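Local coordinates for protein argonaute (Methanocaldococcus jannaschii, PDB 5G5S) that cuts single-stranded DNA targets complementary to a short bound DNA guide and may defend the archaeon against invading genetic elements, at residues A[474-479]-A[676-681]; A[497-502]-A[659-664]; A[552-555]-A[561-564]. All coordinates share one frame; numbering follows the deposited sequence.

How the contacts relate
All three contacts nest along the chain: 552-555 with 561-564 inside the loop closed by contact 2, and contact 2 inside that closed by contact 1, whose segment 474-479 belongs to the Mid domain. Contacts 1 and 2, with centres 22 Å apart, meet where Tyr679 CD2 packs 4.0 Å from Tyr663 OH. Contacts 2 and 3, 19 Å apart between centres, meet where Tyr501 CE2 lies 3.5 Å from Asp561 O. Contact 1 is 34 Å from contact 3, centre to centre, and does not touch it. Contact 1 approaches a guide-binding residue, the side chain of Asn477 being about 7 Å from that of Gln481; contacts 2 and 3 lie away from the guide-binding and catalytic residues.

Contact 1: residues A[474-479]-A[676-681]; sequences MTNNLL and EGRYLR
Asn477 OD1 sits at the edge of the Arg678 guanidinium, tilted 27° from its plane, while the amide of Asn476 approaches obliquely. The amide plane of Asn477 and the guanidinium plane are 38° apart, and the contact is made at the edge rather than over a face. Both terminal nitrogens of the arginine turn to one oxygen: NH1 donates to Asn477 OD1 at 2.9 Å, lying in the carbonyl plane, and NH2 adds a weak bond to the same Asn477 OD1 at 3.1 Å. The NH1 bond is itself bent at the hydrogen, as expected when a single acceptor is shared by a fork of two donors. Arg678 reaches the helix through a chain bent at chi2 and chi3, its CG leaving the backbone opposite N (chi1 -157°).

Asn476 ND2 stands 3.8 Å from Arg678 NH1, a packing contact. Its amide is engaged elsewhere: OD1 accepts from Phe333 N and ND2 donates to Thr329 O. Thr329 OG1 also takes a bond from Arg678 NH1, so three parts of the chain converge around this guanidinium. Tyr473 and Ile480 of the same helix touch the arginine as well. The arrangement joins the Mid-domain helix 473-485 to the loop before helix 684-697, at the Mid–PIWI junction of an Argonaute, close to the guide-binding Gln481.

Contact 2: residues A[497-502]-A[659-664]; sequences TPYDYI and MQLLYD
Leu661 projects from helix 656-666 toward residues 497-502, and its forked tip makes the contact. CB points toward the 497-502 segment, and CG stands opposite the backbone N (chi1 171°), carrying the two methyls forward to separate partners. CD1 meets Thr497 CG2 at 3.6 Å, where the two side chains cross at nearly a right angle, and also Ile502 CD1 at 3.8 Å, the leucine and isoleucine reaching tip to tip. CD2 comes obliquely to the Tyr499 ring, 3.6 Å from CE2. Pro498 CG lies over one face of the same ring, displaced toward its rim.

The phenol end of Tyr499 is tied by OH to Glu595 OE1, and its ring also touches Trp641 of strand 636-645 and Leu568 of strand 566-571. On the helix, Gln660 NE2 donates to Asp664 OD1 at 2.8 Å, one turn on, while Gln660 OE1 accepts from Asn310 N. Apolar packing thus seats helix 656-666 against the loop leading into strand 501-506 and the strand's first residues; that strand pairs with strands 517-525 and 566-571 in the central sheet of the RNase H-like PIWI fold.

Contact 3: residues A[552-555]-A[561-564]; sequences EYLE and DMEN
Glu555 and Met562 meet across the helix-to-strand connection of an RNase H-like PIWI domain, between helix 547-556 and strand 566-571. In the first shell, Met562 N donates to Glu555 OE1 at 2.7 Å with 150° at the hydrogen. The donor comes in on the syn side of the carboxylate, somewhat out of its plane. Glu555 leaves its backbone with CG opposite N and bends at chi2 (67°), which turns the acid over the returning chain. Beside it, Met562 SD packs 3.6 Å from Leu554 CB, and Met562 CE lies 4.0 Å from Leu554 CD1.

The next shell sets both partners. Leu554 and Met562 both touch Met503 of strand 501-506; Leu554 also rests on strand 530-537, and Met562 on Ile567 and Phe569. Backbone bonding between Leu554 and Ile560 ties the helix to the turn, Met562 O accepts from Ser592 OG, and Lys565 NZ bonds Asp561 O. Two other acids lie near Glu555, which may make all three less acidic. The charged atoms stay apart: Glu555 OE1 is 4.3 Å from Asp561 OD1, and Glu555 OE2 is 4.4 Å from Glu563 OE2.

Contact 1: residues A[474-479]-A[676-681]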
# COMPACT_ATOMS: atom_id res chain seq x y z
N MET A 474 14.64 -19.77 6.47
CA MET A 474 15.03 -18.37 6.56
C MET A 474 16.20 -18.03 5.66
O MET A 474 16.26 -16.92 5.13
CB MET A 474 15.35 -18.00 8.00
CG MET A 474 15.29 -16.51 8.27
SD MET A 474 15.06 -16.17 10.02
CE MET A 474 13.44 -16.99 10.30
N THR A 475 17.16 -18.98 5.50
CA THR A 475 18.32 -18.81 4.63
C THR A 475 17.85 -18.62 3.19
O THR A 475 18.31 -17.70 2.51
CB THR A 475 19.31 -19.96 4.81
OG1 THR A 475 19.72 -20.00 6.18
CG2 THR A 475 20.53 -19.82 3.93
N ASN A 476 16.90 -19.48 2.75
CA ASN A 476 16.27 -19.45 1.43
C ASN A 476 15.57 -18.08 1.23
O ASN A 476 15.81 -17.43 0.21
CB ASN A 476 15.27 -20.62 1.30
CG ASN A 476 14.50 -20.66 0.00
OD1 ASN A 476 15.02 -21.07 -1.04
ND2 ASN A 476 13.24 -20.26 0.05
N ASN A 477 14.79 -17.61 2.24
CA ASN A 477 14.10 -16.32 2.18
C ASN A 477 15.04 -15.13 2.19
O ASN A 477 14.74 -14.12 1.56
CB ASN A 477 13.07 -16.20 3.30
CG ASN A 477 11.86 -17.08 3.12
OD1 ASN A 477 11.56 -17.56 2.02
ND2 ASN A 477 11.12 -17.28 4.19
N LEU A 478 16.16 -15.25 2.89
CA LEU A 478 17.18 -14.20 2.96
C LEU A 478 17.84 -14.05 1.61
O LEU A 478 18.01 -12.93 1.14
CB LEU A 478 18.22 -14.51 4.06
CG LEU A 478 19.44 -13.58 4.15
CD1 LEU A 478 19.02 -12.15 4.52
CD2 LEU A 478 20.49 -14.12 5.11
N LEU A 479 18.19 -15.18 0.96
CA LEU A 479 18.80 -15.18 -0.36
C LEU A 479 17.86 -14.65 -1.44
O LEU A 479 18.32 -13.89 -2.29
CB LEU A 479 19.43 -16.54 -0.73
CG LEU A 479 20.70 -16.91 0.07
CD1 LEU A 479 21.10 -18.35 -0.18
CD2 LEU A 479 21.86 -15.95 -0.24
N GLU A 676 2.98 -11.28 5.36
CA GLU A 676 2.27 -12.50 5.74
C GLU A 676 2.51 -13.63 4.73
O GLU A 676 1.82 -13.73 3.71
CB GLU A 676 0.77 -12.22 5.94
N GLY A 677 3.51 -14.46 5.04
CA GLY A 677 3.89 -15.61 4.23
C GLY A 677 4.79 -15.28 3.04
O GLY A 677 5.58 -14.33 3.07
N ARG A 678 4.65 -16.10 1.98
CA ARG A 678 5.43 -16.05 0.74
C ARG A 678 4.95 -15.02 -0.29
O ARG A 678 5.78 -14.37 -0.93
CB ARG A 678 5.46 -17.45 0.11
CG ARG A 678 6.63 -17.69 -0.83
CD ARG A 678 7.09 -19.13 -0.81
NE ARG A 678 7.62 -19.51 0.49
CZ ARG A 678 8.88 -19.31 0.88
NH1 ARG A 678 9.76 -18.75 0.06
NH2 ARG A 678 9.27 -19.68 2.09
N TYR A 679 3.62 -14.94 -0.52
CA TYR A 679 3.03 -14.07 -1.54
C TYR A 679 2.50 -12.75 -0.98
O TYR A 679 2.22 -12.66 0.22
CB TYR A 679 1.99 -14.83 -2.41
CG TYR A 679 2.34 -16.28 -2.69
CD1 TYR A 679 3.63 -16.64 -3.09
CD2 TYR A 679 1.39 -17.29 -2.56
CE1 TYR A 679 3.98 -17.98 -3.29
CE2 TYR A 679 1.73 -18.63 -2.78
CZ TYR A 679 3.02 -18.97 -3.14
OH TYR A 679 3.36 -20.29 -3.37
N LEU A 680 2.42 -11.71 -1.83
CA LEU A 680 1.97 -10.37 -1.41
C LEU A 680 0.46 -10.26 -1.32
O LEU A 680 -0.24 -11.06 -1.92
CB LEU A 680 2.54 -9.29 -2.34
CG LEU A 680 4.06 -9.22 -2.47
CD1 LEU A 680 4.47 -8.58 -3.76
CD2 LEU A 680 4.69 -8.54 -1.27
N ARG A 681 -0.04 -9.27 -0.57
CA ARG A 681 -1.46 -8.99 -0.46
C ARG A 681 -1.91 -8.30 -1.78
O ARG A 681 -3.00 -8.58 -2.31
CB ARG A 681 -1.76 -8.07 0.74
CG ARG A 681 -3.26 -7.86 0.95
CD ARG A 681 -3.62 -7.10 2.20
NE ARG A 681 -5.03 -6.73 2.16
CZ ARG A 681 -5.50 -5.49 2.30
NH1 ARG A 681 -4.67 -4.49 2.54
NH2 ARG A 681 -6.80 -5.26 2.23

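Contact 2: residues A[497-502]-A[659-664]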
# COMPACT_ATOMS: atom_id res chain seq x y z
N THR A 497 1.38 -13.07 -20.78
CA THR A 497 0.17 -12.25 -20.79
C THR A 497 -0.05 -11.48 -22.11
O THR A 497 0.93 -11.25 -22.82
CB THR A 497 0.24 -11.31 -19.59
OG1 THR A 497 1.19 -10.27 -19.85
CG2 THR A 497 0.62 -12.04 -18.30
N PRO A 498 -1.29 -11.00 -22.42
CA PRO A 498 -1.47 -10.13 -23.61
C PRO A 498 -0.69 -8.82 -23.50
O PRO A 498 -0.35 -8.22 -24.53
CB PRO A 498 -2.97 -9.81 -23.61
CG PRO A 498 -3.41 -10.04 -22.21
CD PRO A 498 -2.57 -11.16 -21.70
N TYR A 499 -0.39 -8.38 -22.25
CA TYR A 499 0.28 -7.11 -21.96
C TYR A 499 1.76 -7.05 -22.19
O TYR A 499 2.51 -7.88 -21.67
CB TYR A 499 -0.05 -6.60 -20.54
CG TYR A 499 -1.54 -6.59 -20.27
CD1 TYR A 499 -2.37 -5.66 -20.88
CD2 TYR A 499 -2.12 -7.55 -19.44
CE1 TYR A 499 -3.75 -5.68 -20.68
CE2 TYR A 499 -3.50 -7.57 -19.21
CZ TYR A 499 -4.30 -6.61 -19.81
OH TYR A 499 -5.66 -6.61 -19.61
N ASP A 500 2.19 -6.05 -22.96
CA ASP A 500 3.60 -5.77 -23.19
C ASP A 500 4.19 -5.26 -21.86
O ASP A 500 5.29 -5.65 -21.49
CB ASP A 500 3.77 -4.72 -24.29
CG ASP A 500 3.35 -5.22 -25.66
OD1 ASP A 500 4.15 -5.91 -26.31
OD2 ASP A 500 2.22 -4.92 -26.08
N TYR A 501 3.42 -4.42 -21.14
CA TYR A 501 3.76 -3.85 -19.84
C TYR A 501 2.60 -3.87 -18.89
O TYR A 501 1.45 -3.66 -19.29
CB TYR A 501 4.22 -2.38 -19.97
CG TYR A 501 5.42 -2.17 -20.87
CD1 TYR A 501 6.61 -2.87 -20.66
CD2 TYR A 501 5.39 -1.22 -21.89
CE1 TYR A 501 7.71 -2.68 -21.48
CE2 TYR A 501 6.50 -1.00 -22.70
CZ TYR A 501 7.66 -1.74 -22.50
OH TYR A 501 8.75 -1.53 -23.30
N ILE A 502 2.91 -4.13 -17.63
CA ILE A 502 2.01 -4.04 -16.49
C ILE A 502 2.73 -3.02 -15.63
O ILE A 502 3.91 -3.20 -15.29
CB ILE A 502 1.74 -5.38 -15.79
CG1 ILE A 502 0.89 -6.30 -16.71
CG2 ILE A 502 1.04 -5.11 -14.42
CD1 ILE A 502 0.93 -7.79 -16.37
N MET A 659 -8.29 -11.43 -12.44
CA MET A 659 -8.05 -11.85 -11.06
C MET A 659 -6.95 -12.87 -10.99
O MET A 659 -6.10 -12.75 -10.11
CB MET A 659 -9.35 -12.29 -10.36
CG MET A 659 -10.32 -11.12 -10.11
SD MET A 659 -11.76 -11.53 -9.09
CE MET A 659 -11.26 -10.97 -7.58
N GLN A 660 -6.88 -13.79 -11.98
CA GLN A 660 -5.79 -14.76 -12.06
C GLN A 660 -4.48 -14.03 -12.34
O GLN A 660 -3.50 -14.32 -11.68
CB GLN A 660 -6.06 -15.85 -13.11
CG GLN A 660 -4.97 -16.95 -13.20
CD GLN A 660 -4.86 -17.79 -11.95
OE1 GLN A 660 -5.79 -18.49 -11.56
NE2 GLN A 660 -3.70 -17.76 -11.31
N LEU A 661 -4.49 -13.05 -13.26
CA LEU A 661 -3.30 -12.25 -13.57
C LEU A 661 -2.82 -11.48 -12.34
O LEU A 661 -1.62 -11.44 -12.07
CB LEU A 661 -3.57 -11.28 -14.75
CG LEU A 661 -2.46 -10.21 -15.03
CD1 LEU A 661 -1.15 -10.85 -15.39
CD2 LEU A 661 -2.87 -9.27 -16.11
N LEU A 662 -3.75 -10.84 -11.62
CA LEU A 662 -3.44 -10.07 -10.41
C LEU A 662 -2.89 -10.95 -9.33
O LEU A 662 -1.90 -10.57 -8.69
CB LEU A 662 -4.66 -9.25 -9.96
CG LEU A 662 -5.16 -8.18 -10.96
CD1 LEU A 662 -6.40 -7.49 -10.45
CD2 LEU A 662 -4.07 -7.18 -11.32
N TYR A 663 -3.48 -12.17 -9.17
CA TYR A 663 -2.99 -13.19 -8.24
C TYR A 663 -1.58 -13.62 -8.60
O TYR A 663 -0.76 -13.77 -7.71
CB TYR A 663 -3.91 -14.44 -8.20
CG TYR A 663 -3.38 -15.50 -7.27
CD1 TYR A 663 -3.38 -15.32 -5.89
CD2 TYR A 663 -2.77 -16.65 -7.77
CE1 TYR A 663 -2.85 -16.28 -5.02
CE2 TYR A 663 -2.24 -17.63 -6.91
CZ TYR A 663 -2.28 -17.43 -5.54
OH TYR A 663 -1.77 -18.38 -4.69
N ASP A 664 -1.32 -13.85 -9.90
CA ASP A 664 0.01 -14.28 -10.38
C ASP A 664 1.06 -13.23 -10.04
O ASP A 664 2.19 -13.59 -9.75
CB ASP A 664 0.01 -14.50 -11.90
CG ASP A 664 -0.82 -15.66 -12.43
OD1 ASP A 664 -1.27 -16.50 -11.62
OD2 ASP A 664 -1.08 -15.69 -13.66

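Contact 3: residues A[552-555]-A[561-564]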
# COMPACT_ATOMS: atom_id res chain seq x y z
N GLU A 552 2.84 10.46 -21.03
CA GLU A 552 3.63 11.45 -21.76
C GLU A 552 5.06 11.46 -21.22
O GLU A 552 6.00 11.44 -22.00
CB GLU A 552 3.02 12.86 -21.61
CG GLU A 552 1.75 13.09 -22.40
CD GLU A 552 1.19 14.49 -22.24
OE1 GLU A 552 1.72 15.42 -22.89
OE2 GLU A 552 0.24 14.66 -21.44
N TYR A 553 5.21 11.44 -19.88
CA TYR A 553 6.48 11.42 -19.17
C TYR A 553 7.30 10.16 -19.48
O TYR A 553 8.51 10.26 -19.71
CB TYR A 553 6.26 11.56 -17.64
CG TYR A 553 7.55 11.78 -16.87
CD1 TYR A 553 8.09 13.05 -16.72
CD2 TYR A 553 8.26 10.70 -16.34
CE1 TYR A 553 9.31 13.25 -16.07
CE2 TYR A 553 9.48 10.89 -15.69
CZ TYR A 553 9.99 12.17 -15.55
OH TYR A 553 11.19 12.36 -14.91
N LEU A 554 6.63 8.98 -19.50
CA LEU A 554 7.29 7.70 -19.77
C LEU A 554 7.84 7.61 -21.19
O LEU A 554 8.90 7.04 -21.40
CB LEU A 554 6.38 6.50 -19.47
CG LEU A 554 5.93 6.28 -18.01
CD1 LEU A 554 4.88 5.23 -17.95
CD2 LEU A 554 7.09 5.89 -17.11
N GLU A 555 7.11 8.19 -22.15
CA GLU A 555 7.47 8.20 -23.57
C GLU A 555 8.54 9.26 -23.89
O GLU A 555 9.53 8.93 -24.55
CB GLU A 555 6.18 8.39 -24.43
CG GLU A 555 6.39 8.41 -25.95
CD GLU A 555 6.85 7.11 -26.59
OE1 GLU A 555 6.13 6.10 -26.45
OE2 GLU A 555 7.91 7.12 -27.26
N ASP A 561 9.35 3.00 -24.94
CA ASP A 561 8.54 2.95 -26.15
C ASP A 561 7.14 2.52 -25.73
O ASP A 561 6.95 1.43 -25.18
CB ASP A 561 9.13 2.01 -27.22
CG ASP A 561 8.35 1.90 -28.53
OD1 ASP A 561 7.53 2.81 -28.82
OD2 ASP A 561 8.58 0.93 -29.29
N MET A 562 6.18 3.41 -25.92
CA MET A 562 4.82 3.11 -25.52
C MET A 562 3.78 3.11 -26.62
O MET A 562 2.58 3.11 -26.35
CB MET A 562 4.43 3.89 -24.28
CG MET A 562 4.83 3.12 -23.05
SD MET A 562 4.76 4.08 -21.59
CE MET A 562 2.98 4.11 -21.28
N GLU A 563 4.27 3.02 -27.87
CA GLU A 563 3.48 2.97 -29.09
C GLU A 563 3.32 1.52 -29.52
O GLU A 563 4.25 0.72 -29.33
CB GLU A 563 4.20 3.74 -30.21
CG GLU A 563 4.52 5.18 -29.85
CD GLU A 563 5.15 6.03 -30.94
OE1 GLU A 563 5.54 5.48 -32.00
OE2 GLU A 563 5.25 7.26 -30.73
N ASN A 564 2.15 1.20 -30.13
CA ASN A 564 1.81 -0.14 -30.67
C ASN A 564 1.95 -1.24 -29.59
O ASN A 564 2.33 -2.38 -29.86
CB ASN A 564 2.65 -0.43 -31.91
CG ASN A 564 2.81 0.78 -32.81
OD1 ASN A 564 1.84 1.43 -33.21
ND2 ASN A 564 4.05 1.13 -33.12